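PDB 3MCW: putative hydrolase, which probably acts as a hydrolase of the isochorismatase family, related to nicotinamidases, although its substrate is not established. Local coordinates for residues G30-P35 and G147-D152; S10-L15 and N111-L116; T95-I100 and E128-M133. All coordinates share one frame; numbering follows the deposited sequence.

Contact 1: G30-P35 and G147-D152. With EDO (1,2-ethanediol), chain J.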
# COMPACT_ATOMS: atom_id res chain seq x y z
N GLY A 30 -7.30 -13.92 -14.61
CA GLY A 30 -7.40 -15.14 -13.86
C GLY A 30 -8.61 -15.16 -12.97
O GLY A 30 -9.42 -14.21 -12.94
N PRO A 31 -8.80 -16.22 -12.18
CA PRO A 31 -10.03 -16.38 -11.41
C PRO A 31 -10.15 -15.34 -10.29
O PRO A 31 -9.15 -14.97 -9.67
CB PRO A 31 -9.93 -17.80 -10.87
CG PRO A 31 -9.03 -18.52 -11.85
CD PRO A 31 -8.02 -17.48 -12.22
N ARG A 32 -11.39 -14.99 -10.01
CA ARG A 32 -11.75 -14.01 -8.98
C ARG A 32 -12.54 -14.64 -7.86
O ARG A 32 -13.11 -15.72 -7.97
CB ARG A 32 -12.58 -12.88 -9.60
CG ARG A 32 -13.91 -13.36 -10.24
CD ARG A 32 -14.78 -12.24 -10.63
NE ARG A 32 -15.48 -11.64 -9.52
CZ ARG A 32 -16.39 -10.67 -9.66
NH1 ARG A 32 -16.68 -10.21 -10.86
NH2 ARG A 32 -17.05 -10.18 -8.62
N ASN A 33 -12.60 -13.93 -6.74
CA ASN A 33 -13.49 -14.23 -5.64
C ASN A 33 -14.72 -13.31 -5.67
O ASN A 33 -14.90 -12.50 -6.60
CB ASN A 33 -12.76 -14.14 -4.28
CG ASN A 33 -12.37 -12.73 -3.90
OD1 ASN A 33 -12.12 -11.93 -4.75
ND2 ASN A 33 -12.35 -12.43 -2.59
N HIS A 34 -15.54 -13.43 -4.63
CA HIS A 34 -16.67 -12.54 -4.35
C HIS A 34 -17.53 -12.25 -5.57
O HIS A 34 -17.64 -11.11 -5.99
CB HIS A 34 -16.21 -11.24 -3.69
CG HIS A 34 -15.87 -11.38 -2.25
ND1 HIS A 34 -15.55 -10.31 -1.45
CD2 HIS A 34 -15.91 -12.46 -1.43
CE1 HIS A 34 -15.36 -10.72 -0.22
NE2 HIS A 34 -15.60 -12.01 -0.17
N PRO A 35 -18.21 -13.26 -6.09
CA PRO A 35 -19.04 -13.06 -7.26
C PRO A 35 -20.15 -12.05 -7.11
O PRO A 35 -20.62 -11.54 -8.14
CB PRO A 35 -19.58 -14.49 -7.54
CG PRO A 35 -19.53 -15.17 -6.21
CD PRO A 35 -18.24 -14.66 -5.62
N GLY A 147 -17.88 -5.81 -1.02
CA GLY A 147 -17.93 -5.08 -2.26
C GLY A 147 -16.60 -4.99 -2.97
O GLY A 147 -16.45 -4.23 -3.92
N CYS A 148 -15.62 -5.76 -2.54
CA CYS A 148 -14.32 -5.81 -3.16
C CYS A 148 -14.06 -7.21 -3.68
O CYS A 148 -14.58 -8.20 -3.14
CB CYS A 148 -13.19 -5.47 -2.17
SG CYS A 148 -13.28 -3.80 -1.50
N PHE A 149 -13.22 -7.33 -4.69
CA PHE A 149 -12.75 -8.64 -5.12
C PHE A 149 -11.34 -8.52 -5.67
O PHE A 149 -10.88 -7.41 -6.00
CB PHE A 149 -13.71 -9.32 -6.13
CG PHE A 149 -13.79 -8.74 -7.50
CD1 PHE A 149 -14.70 -7.75 -7.79
CD2 PHE A 149 -13.04 -9.27 -8.52
CE1 PHE A 149 -14.87 -7.31 -9.08
CE2 PHE A 149 -13.19 -8.84 -9.81
CZ PHE A 149 -14.11 -7.87 -10.09
N THR A 150 -10.67 -9.66 -5.78
CA THR A 150 -9.35 -9.75 -6.33
C THR A 150 -9.20 -11.08 -7.08
O THR A 150 -10.21 -11.75 -7.33
CB THR A 150 -8.27 -9.49 -5.26
OG1 THR A 150 -7.02 -9.27 -5.91
CG2 THR A 150 -8.22 -10.62 -4.22
N PHE A 151 -7.96 -11.40 -7.44
CA PHE A 151 -7.65 -12.49 -8.34
C PHE A 151 -6.64 -13.42 -7.71
O PHE A 151 -5.83 -13.05 -6.85
CB PHE A 151 -7.10 -11.95 -9.66
CG PHE A 151 -8.02 -10.99 -10.32
CD1 PHE A 151 -9.11 -11.44 -11.07
CD2 PHE A 151 -7.88 -9.63 -10.14
CE1 PHE A 151 -10.00 -10.57 -11.62
CE2 PHE A 151 -8.77 -8.75 -10.74
CZ PHE A 151 -9.83 -9.24 -11.48
N ASP A 152 -6.63 -14.67 -8.17
CA ASP A 152 -5.60 -15.64 -7.79
C ASP A 152 -4.22 -15.04 -8.09
O ASP A 152 -4.03 -14.29 -9.05
CB ASP A 152 -5.71 -16.93 -8.62
CG ASP A 152 -6.94 -17.78 -8.34
OD1 ASP A 152 -7.85 -17.36 -7.59
OD2 ASP A 152 -6.98 -18.90 -8.89
C1 EDO J . -6.11 -22.03 -5.61
O1 EDO J . -4.87 -22.04 -4.87
C2 EDO J . -6.23 -21.05 -6.79
O2 EDO J . -5.05 -20.70 -7.52

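Contact 2: S10-L15 and N111-L116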
# COMPACT_ATOMS: atom_id res chain seq x y z
N SER A 10 -19.20 11.09 11.30
CA SER A 10 -19.72 12.25 10.61
C SER A 10 -21.09 11.95 10.01
O SER A 10 -21.51 10.80 9.98
CB SER A 10 -18.78 12.70 9.47
OG SER A 10 -19.02 12.02 8.24
N ASP A 11 -21.79 13.00 9.56
CA ASP A 11 -23.08 12.85 8.92
C ASP A 11 -22.96 12.83 7.39
O ASP A 11 -23.97 12.87 6.67
CB ASP A 11 -24.10 13.90 9.38
CG ASP A 11 -23.72 15.32 8.98
OD1 ASP A 11 -22.74 15.55 8.26
OD2 ASP A 11 -24.44 16.22 9.44
N LYS A 12 -21.74 12.78 6.85
CA LYS A 12 -21.51 12.86 5.42
C LYS A 12 -20.42 11.91 4.95
O LYS A 12 -19.54 12.30 4.21
CB LYS A 12 -21.24 14.31 4.99
CG LYS A 12 -20.10 14.99 5.73
CD LYS A 12 -19.90 16.44 5.29
CE LYS A 12 -18.78 17.09 6.08
NZ LYS A 12 -18.51 18.53 5.74
N PRO A 13 -20.49 10.61 5.34
CA PRO A 13 -19.49 9.68 4.84
C PRO A 13 -19.57 9.62 3.32
O PRO A 13 -20.66 9.63 2.73
CB PRO A 13 -19.91 8.36 5.50
CG PRO A 13 -21.39 8.49 5.70
CD PRO A 13 -21.58 9.93 6.07
N LEU A 14 -18.41 9.50 2.69
CA LEU A 14 -18.28 9.56 1.25
C LEU A 14 -17.99 8.17 0.69
O LEU A 14 -17.04 7.51 1.12
CB LEU A 14 -17.18 10.57 0.85
CG LEU A 14 -16.98 10.76 -0.66
CD1 LEU A 14 -16.58 12.19 -1.00
CD2 LEU A 14 -15.95 9.78 -1.25
N LEU A 15 -18.77 7.76 -0.30
CA LEU A 15 -18.59 6.45 -0.98
C LEU A 15 -17.62 6.61 -2.11
O LEU A 15 -17.84 7.43 -3.01
CB LEU A 15 -19.94 5.96 -1.51
CG LEU A 15 -19.91 4.58 -2.18
CD1 LEU A 15 -19.56 3.46 -1.19
CD2 LEU A 15 -21.28 4.31 -2.82
N ASN A 111 -13.96 19.97 1.36
CA ASN A 111 -15.37 19.73 1.68
C ASN A 111 -15.60 19.03 3.00
O ASN A 111 -16.74 18.75 3.34
CB ASN A 111 -16.01 18.99 0.52
CG ASN A 111 -16.10 19.84 -0.70
OD1 ASN A 111 -16.99 20.69 -0.78
ND2 ASN A 111 -15.18 19.67 -1.64
N GLY A 112 -14.53 18.78 3.76
CA GLY A 112 -14.65 18.09 5.03
C GLY A 112 -15.05 16.64 4.94
O GLY A 112 -15.59 16.10 5.89
N TRP A 113 -14.75 16.01 3.80
CA TRP A 113 -15.12 14.60 3.58
C TRP A 113 -13.98 13.72 4.08
O TRP A 113 -13.20 13.17 3.30
CB TRP A 113 -15.46 14.33 2.13
CG TRP A 113 -16.67 15.08 1.64
CD1 TRP A 113 -17.81 15.35 2.36
CD2 TRP A 113 -16.88 15.62 0.34
NE1 TRP A 113 -18.71 16.03 1.57
CE2 TRP A 113 -18.15 16.22 0.33
CE3 TRP A 113 -16.09 15.68 -0.83
CZ2 TRP A 113 -18.66 16.87 -0.80
CZ3 TRP A 113 -16.60 16.33 -1.92
CH2 TRP A 113 -17.87 16.92 -1.90
N LEU A 114 -13.91 13.61 5.40
CA LEU A 114 -12.80 12.92 6.06
C LEU A 114 -13.07 11.46 6.37
O LEU A 114 -12.16 10.72 6.67
CB LEU A 114 -12.35 13.70 7.32
CG LEU A 114 -11.93 15.15 7.05
CD1 LEU A 114 -11.35 15.75 8.32
CD2 LEU A 114 -10.96 15.33 5.91
N GLU A 115 -14.33 11.06 6.25
CA GLU A 115 -14.73 9.70 6.47
C GLU A 115 -15.11 9.08 5.11
O GLU A 115 -15.98 9.61 4.39
CB GLU A 115 -15.87 9.71 7.49
CG GLU A 115 -16.29 8.37 7.92
CD GLU A 115 -17.28 8.40 9.06
OE1 GLU A 115 -18.26 9.18 9.03
OE2 GLU A 115 -17.15 7.59 10.01
N LEU A 116 -14.45 7.99 4.76
CA LEU A 116 -14.59 7.35 3.46
C LEU A 116 -15.08 5.91 3.63
O LEU A 116 -14.65 5.21 4.54
CB LEU A 116 -13.22 7.31 2.74
CG LEU A 116 -12.45 8.64 2.67
CD1 LEU A 116 -11.14 8.44 1.95
CD2 LEU A 116 -13.31 9.74 1.98
O HOH W 1 -16.85 13.33 6.98
O HOH W 2 -16.87 12.25 4.46

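Contact 3: T95-I100 and E128-M133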
# COMPACT_ATOMS: atom_id res chain seq x y z
N THR A 95 -2.34 5.61 -12.02
CA THR A 95 -1.55 4.71 -11.19
C THR A 95 -2.49 3.99 -10.24
O THR A 95 -3.69 4.17 -10.28
CB THR A 95 -0.46 5.44 -10.34
OG1 THR A 95 0.53 4.49 -10.02
CG2 THR A 95 -0.96 5.89 -8.97
N ASN A 96 -1.94 3.19 -9.33
CA ASN A 96 -2.81 2.40 -8.47
C ASN A 96 -3.57 3.21 -7.45
O ASN A 96 -4.75 3.01 -7.24
CB ASN A 96 -2.00 1.30 -7.80
CG ASN A 96 -1.27 0.47 -8.82
OD1 ASN A 96 -0.08 0.65 -9.06
ND2 ASN A 96 -2.01 -0.37 -9.51
N SER A 97 -2.87 4.10 -6.75
CA SER A 97 -3.53 4.92 -5.75
C SER A 97 -4.38 6.02 -6.37
O SER A 97 -3.90 6.80 -7.15
CB SER A 97 -2.50 5.56 -4.82
OG SER A 97 -3.23 6.45 -3.96
N ALA A 98 -5.62 6.12 -5.89
CA ALA A 98 -6.56 7.16 -6.36
C ALA A 98 -6.12 8.58 -5.97
O ALA A 98 -6.71 9.52 -6.48
CB ALA A 98 -7.96 6.89 -5.83
N PHE A 99 -5.13 8.72 -5.08
CA PHE A 99 -4.66 10.03 -4.68
C PHE A 99 -3.59 10.62 -5.62
O PHE A 99 -3.41 11.84 -5.69
CB PHE A 99 -4.09 10.00 -3.26
CG PHE A 99 -5.14 9.73 -2.22
CD1 PHE A 99 -5.92 10.75 -1.69
CD2 PHE A 99 -5.38 8.44 -1.78
CE1 PHE A 99 -6.89 10.53 -0.76
CE2 PHE A 99 -6.35 8.21 -0.85
CZ PHE A 99 -7.12 9.25 -0.33
N ILE A 100 -2.86 9.78 -6.30
CA ILE A 100 -1.65 10.22 -6.98
C ILE A 100 -1.98 10.75 -8.35
O ILE A 100 -2.57 10.07 -9.19
CB ILE A 100 -0.57 9.14 -6.98
CG1 ILE A 100 -0.06 8.98 -5.52
CG2 ILE A 100 0.58 9.56 -7.93
CD1 ILE A 100 0.94 7.88 -5.28
N GLU A 128 -6.12 -1.62 -2.17
CA GLU A 128 -5.13 -1.58 -1.11
C GLU A 128 -4.22 -0.34 -1.23
O GLU A 128 -3.95 0.28 -0.20
CB GLU A 128 -4.33 -2.86 -1.09
CG GLU A 128 -3.26 -2.88 -0.02
CD GLU A 128 -2.78 -4.25 0.38
OE1 GLU A 128 -3.26 -5.27 -0.15
OE2 GLU A 128 -1.90 -4.24 1.26
N ALA A 129 -3.77 -0.01 -2.42
CA ALA A 129 -2.88 1.16 -2.57
C ALA A 129 -3.59 2.42 -2.11
O ALA A 129 -3.03 3.28 -1.40
CB ALA A 129 -2.44 1.32 -4.02
N THR A 130 -4.87 2.55 -2.49
CA THR A 130 -5.66 3.71 -2.13
C THR A 130 -5.94 3.77 -0.65
O THR A 130 -5.84 4.83 -0.03
CB THR A 130 -6.95 3.73 -2.97
OG1 THR A 130 -6.65 3.81 -4.36
CG2 THR A 130 -7.82 4.90 -2.61
N VAL A 131 -6.32 2.64 -0.05
CA VAL A 131 -6.64 2.60 1.36
C VAL A 131 -5.42 2.85 2.24
O VAL A 131 -5.50 3.55 3.23
CB VAL A 131 -7.37 1.29 1.75
CG1 VAL A 131 -7.56 1.19 3.24
CG2 VAL A 131 -8.71 1.21 1.03
N ARG A 132 -4.28 2.25 1.89
CA ARG A 132 -3.07 2.49 2.69
C ARG A 132 -2.76 3.98 2.71
O ARG A 132 -2.45 4.53 3.78
CB ARG A 132 -1.88 1.68 2.21
CG ARG A 132 -1.94 0.20 2.53
CD ARG A 132 -0.64 -0.50 2.17
NE ARG A 132 -0.63 -1.94 2.38
CZ ARG A 132 0.28 -2.60 3.10
NH1 ARG A 132 1.21 -2.00 3.80
NH2 ARG A 132 0.30 -3.92 3.03
N MSE A 133 -2.80 4.62 1.55
CA MSE A 133 -2.55 6.08 1.53
C MSE A 133 -3.62 6.84 2.27
O MSE A 133 -3.29 7.76 3.03
CB MSE A 133 -2.41 6.63 0.11
CG MSE A 133 -1.12 6.34 -0.47
SE MSE A 133 -0.74 7.35 -2.10
CE MSE A 133 -0.90 9.17 -1.44

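Contact 1: G30-P35 and G147-D152
The guanidinium of Arg32 lies flat on the ring of Phe149, planes 2° apart, with CZ 3.5 Å from the ring centroid and almost over its centre, a cation-pi stack. A bend at chi3 (-78°) folds the arginine back, and its own segment fixes the rotation: NE donates to Asn33 O, which lies in the guanidinium plane, while NH2 reaches His34 O from above the carbonyl plane. NH1 forms a salt bridge with Glu38 of helix 37-51.

Backbone bonds flank the bridge between Arg32 and Phe151, Asp152 N to Pro31 O at 2.9 Å and Asn33 N to Thr150 O at a longer 3.3 Å. Between them CA of Arg32 comes 3.2 Å from Thr150 O, and CA of Phe151 as near to Pro31 O.

Two side chains extend the polar grip. Asn33 OD1 takes Thr150 N in a nearly straight bond of 2.9 Å (172°), and His34 ND1 donates to Cys148 O at 2.9 Å. Beyond this, Asn33 and His34 both touch His167 of helix 163-174.

The pairing ties the connection between strand 14-18 and helix 37-51 to the end of strand 140-149, where the chain leaves the C-terminal edge of the parallel sheet of an isochorismatase-type alpha/beta fold.

Contact 2: S10-L15 and N111-L116
Leu14 and Leu116 pair as parallel neighbours, joining strands 14-18 and 115-121 at the middle of the six-stranded sheet (order 3-2-1-4-5-6) of the isochorismatase-like alpha/beta/alpha fold. Leu14 N donates to Glu115 O at 3.0 Å (165°), and CA of Leu116 sits near Leu14 O.

On the packed side the two leucines lie side by side and point the same way, Leu14 CB 4.1 Å from Leu116 CD2. With CG anti to its backbone nitrogen (chi1 -178°), Leu14 sends CD1 over one face of the Trp113 indole, near the rim, 3.5 Å from Trp113 CE3. The opposite face is occupied by Asn111 CB, so the indole is clamped between the leucine and the end of helix 104-111. Leu108 of that helix touches all three of Leu14, Trp113 and Leu116.

Ser10 and two waters make the other side looser, though Glu115 itself is buried and its OE2 takes Ser9 N. Ser10 OG accepts from Lys12 N in an ST turn. Ser10 N meets Glu115 OE1 from above the carboxylate plane at 3.1 Å, a bond that is doubtful, since this glutamate is modelled in two conformers. One water links Ser10 OG with Gly112 O; a second donates to Lys12 O and Glu115 O, bridging the two carbonyls just before the Leu14-Leu116 pair.

Helix 104-111 ends in a Schellman motif at Gly112, and Lys12 reaches it with an extended chain: CD passes the indole edge 3.8 Å from Trp113 CD1, and NZ donates to Asn111 O at 3.0 Å.

Contact 3: T95-I100 and E128-M133
Asn96 opens the contact with its CB, 3.8 Å from Ala129 CB on helix 123-136. Its amide turns away from this helix segment to the second subunit, where ND2 meets Glu177 and OD1 meets Asn136 of that chain.

Ser97 follows, its backbone closest to the helix at Thr130 and its N also bonded to Asn136 of the second subunit. With OG anti to its own nitrogen (chi1 174°), the hydroxyl accepts from Phe99 N at 3.2 Å, an ST turn set within the type I turn from Ser97 to Ile100.

Ala98 supplies the one hydrogen bond between the segments: its N donates to Thr130 OG1 at 3.0 Å (160°). The threonine hydroxyl also bonds to Ser126 O one helical turn back, which probably fixes its rotation and leaves the oxygen to accept from Ala98 N. Thr130 CG2 packs against Ala98 CB, 3.8 Å away.

Phe99 points toward the helix and presents its ring edge to Thr130 O, with CE2 3.5 Å from that oxygen; the Phe99 and Met133 side chains run past one another, oppositely directed.

Ile100 ends the walk by crossing Met133, a selenomethionine, at about a right angle. Met133 is modelled in two conformers, so the approach of its SE to Ile100 CD1 (3.6 Å) is doubtful in detail.

A single hydroxyl thus serves a backbone N-H of the turn, while most of the remaining contact is apolar. Since Asn96 and Ser97 bond across the dimer, the position of the turn on the helix is probably coupled to the subunit interface.

Contact 3 is the most buried, contacts 1 and 2 only partly so. Contacts 1 and 2 lie on opposite sides of the chain's centre, their centres 27 Å apart, yet both reach the same parallel sheet through neighbouring strands, 140-149 and 115-121. Helix 123-136, which carries one side of contact 3, joins those strands in sequence. The chemistry follows the place: contact 1 relies on polar side chains gripping backbone and a cation-pi stack between a loop arginine and a strand-end phenylalanine, contact 2 grades from apolar sheet packing to a watered polar edge, and contact 3 is chiefly apolar. Only contact 3 also meets the second subunit.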